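Local coordinates for protein Cj0977 (Campylobacter jejuni, PDB 3BNV) that is of unknown biochemical function but acts as a sigma28-regulated, nonflagellar virulence factor built on a hot-dog fold, at residues N45-I50 / A78-N83. Numbering follows the deposited sequence.
Sequences NYAKSI and AQASIN
Ala-47 points its methyl toward the C-terminal part of helix 67-82 and rests in the angle between Ala-80 and Ser-81. Its CB lies 3.8 Å from CB of Ala-80, methyl against methyl, and 3.6 Å from the backbone N of Ser-81. With such small side chains between them, the axes of the short segments 46-50 and 78-82 approach to 6.2 Å. Ser-81 slides its CB under the strand backbone, 3.9 Å from N of Tyr-46, while chi1 of 72° carries OG toward O of Ala-78, where the modelled hydrogen bond is doubtfully short; the serine thus presents carbon, not hydroxyl, to Tyr-46. One residue earlier, Asn-45 passes over the carbonyl of Ser-81, its CA 3.3 Å from that O. A water links the two here, accepting from N of Asn-45 and donating to O of Ser-81. OD1 of Asn-45 takes a weak bond from the same water and a hydrogen bond from Arg-121. The ring of Tyr-46 lies on the sheet face remote from the helix, where it meets His-111. In the hot-dog manner, the sheet wraps round helix 67-82, whose C-terminal part sets Ala-80 on Ile-39, Ile-82 on Ala-112 and Ser-81 on Val-123 of strands 38-43, 105-112 and 120-129.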
loop_
_atom_site.group_PDB
_atom_site.type_symbol
_atom_site.label_atom_id
_atom_site.label_comp_id
_atom_site.label_asym_id
_atom_site.label_seq_id
_atom_site.Cartn_x
_atom_site.Cartn_y
_atom_site.Cartn_z
ATOM N N ASN A 45 -6.229 -18.055 11.724
ATOM C CA ASN A 45 -7.066 -16.860 11.574
ATOM C C ASN A 45 -6.492 -15.631 12.239
ATOM O O ASN A 45 -7.223 -14.683 12.537
ATOM C CB ASN A 45 -8.480 -17.093 12.120
ATOM C CG ASN A 45 -9.378 -17.840 11.129
ATOM O OD1 ASN A 45 -9.169 -17.783 9.912
ATOM N ND2 ASN A 45 -10.375 -18.540 11.650
ATOM N N TYR A 46 -5.188 -15.634 12.479
ATOM C CA TYR A 46 -4.596 -14.591 13.294
ATOM C C TYR A 46 -3.141 -14.321 12.916
ATOM O O TYR A 46 -2.380 -15.248 12.619
ATOM C CB TYR A 46 -4.693 -14.966 14.774
ATOM C CG TYR A 46 -3.921 -14.011 15.655
ATOM C CD1 TYR A 46 -2.613 -14.293 16.058
ATOM C CD2 TYR A 46 -4.484 -12.808 16.047
ATOM C CE1 TYR A 46 -1.914 -13.414 16.850
ATOM C CE2 TYR A 46 -3.791 -11.921 16.821
ATOM C CZ TYR A 46 -2.510 -12.218 17.228
ATOM O OH TYR A 46 -1.839 -11.294 18.012
ATOM N N ALA A 47 -2.756 -13.047 12.941
ATOM C CA ALA A 47 -1.353 -12.675 12.761
ATOM C C ALA A 47 -1.023 -11.323 13.388
ATOM O O ALA A 47 -1.872 -10.429 13.472
ATOM C CB ALA A 47 -0.986 -12.677 11.296
ATOM N N LYS A 48 0.219 -11.178 13.827
ATOM C CA LYS A 48 0.688 -9.928 14.432
ATOM C C LYS A 48 1.961 -9.476 13.725
ATOM O O LYS A 48 2.837 -10.293 13.448
ATOM C CB LYS A 48 0.978 -10.152 15.910
ATOM C CG LYS A 48 0.793 -8.926 16.791
ATOM C CD LYS A 48 1.179 -9.212 18.262
ATOM C CE LYS A 48 0.773 -8.051 19.209
ATOM N NZ LYS A 48 0.519 -8.469 20.657
ATOM N N SER A 49 2.071 -8.197 13.398
ATOM C CA SER A 49 3.287 -7.741 12.711
ATOM C C SER A 49 3.788 -6.410 13.219
ATOM O O SER A 49 3.105 -5.725 13.972
ATOM C CB SER A 49 3.088 -7.708 11.195
ATOM O OG SER A 49 2.388 -6.555 10.786
ATOM N N ILE A 50 5.001 -6.056 12.848
ATOM C CA ILE A 50 5.474 -4.740 13.199
ATOM C C ILE A 50 6.156 -4.090 12.020
ATOM O O ILE A 50 6.828 -4.753 11.252
ATOM C CB ILE A 50 6.348 -4.693 14.499
ATOM C CG1 ILE A 50 7.784 -4.999 14.187
ATOM C CG2 ILE A 50 5.777 -5.526 15.656
ATOM C CD1 ILE A 50 8.533 -3.718 13.969
ATOM N N ALA A 78 -2.566 -9.134 6.951
ATOM C CA ALA A 78 -3.831 -9.772 6.557
ATOM C C ALA A 78 -3.583 -11.112 5.884
ATOM O O ALA A 78 -4.205 -12.119 6.220
ATOM C CB ALA A 78 -4.625 -8.896 5.608
ATOM N N GLN A 79 -2.690 -11.133 4.904
ATOM C CA GLN A 79 -2.405 -12.390 4.247
ATOM C C GLN A 79 -1.775 -13.376 5.202
ATOM O O GLN A 79 -2.058 -14.552 5.128
ATOM C CB GLN A 79 -1.527 -12.202 3.023
ATOM C CG GLN A 79 -2.177 -11.387 1.920
ATOM C CD GLN A 79 -1.517 -11.636 0.597
ATOM O OE1 GLN A 79 -1.640 -12.719 0.043
ATOM N NE2 GLN A 79 -0.793 -10.658 0.087
ATOM N N ALA A 80 -0.947 -12.914 6.135
ATOM C CA ALA A 80 -0.349 -13.852 7.074
ATOM C C ALA A 80 -1.389 -14.510 7.981
ATOM O O ALA A 80 -1.186 -15.625 8.445
ATOM C CB ALA A 80 0.691 -13.189 7.875
ATOM N N SER A 81 -2.501 -13.828 8.219
ATOM C CA SER A 81 -3.555 -14.356 9.080
ATOM C C SER A 81 -4.267 -15.544 8.455
ATOM O O SER A 81 -4.886 -16.319 9.151
ATOM C CB SER A 81 -4.589 -13.278 9.390
ATOM O OG SER A 81 -5.370 -13.000 8.245
ATOM N N ILE A 82 -4.208 -15.654 7.132
ATOM C CA ILE A 82 -4.787 -16.778 6.410
ATOM C C ILE A 82 -3.710 -17.805 6.092
ATOM O O ILE A 82 -3.948 -18.997 6.128
ATOM C CB ILE A 82 -5.357 -16.297 5.070
ATOM C CG1 ILE A 82 -6.435 -15.257 5.339
ATOM C CG2 ILE A 82 -5.887 -17.497 4.237
ATOM C CD1 ILE A 82 -7.312 -15.646 6.510
ATOM N N ASN A 83 -2.520 -17.322 5.752
ATOM C CA ASN A 83 -1.351 -18.173 5.528
ATOM C C ASN A 83 -1.515 -19.276 4.484
ATOM O O ASN A 83 -1.161 -20.426 4.719
ATOM C CB ASN A 83 -0.851 -18.814 6.828
ATOM C CG ASN A 83 0.582 -19.299 6.704
ATOM O OD1 ASN A 83 1.323 -18.822 5.852
ATOM N ND2 ASN A 83 0.978 -20.228 7.549
HETATM O O HOH W 1 -6.288 -19.298 9.240
#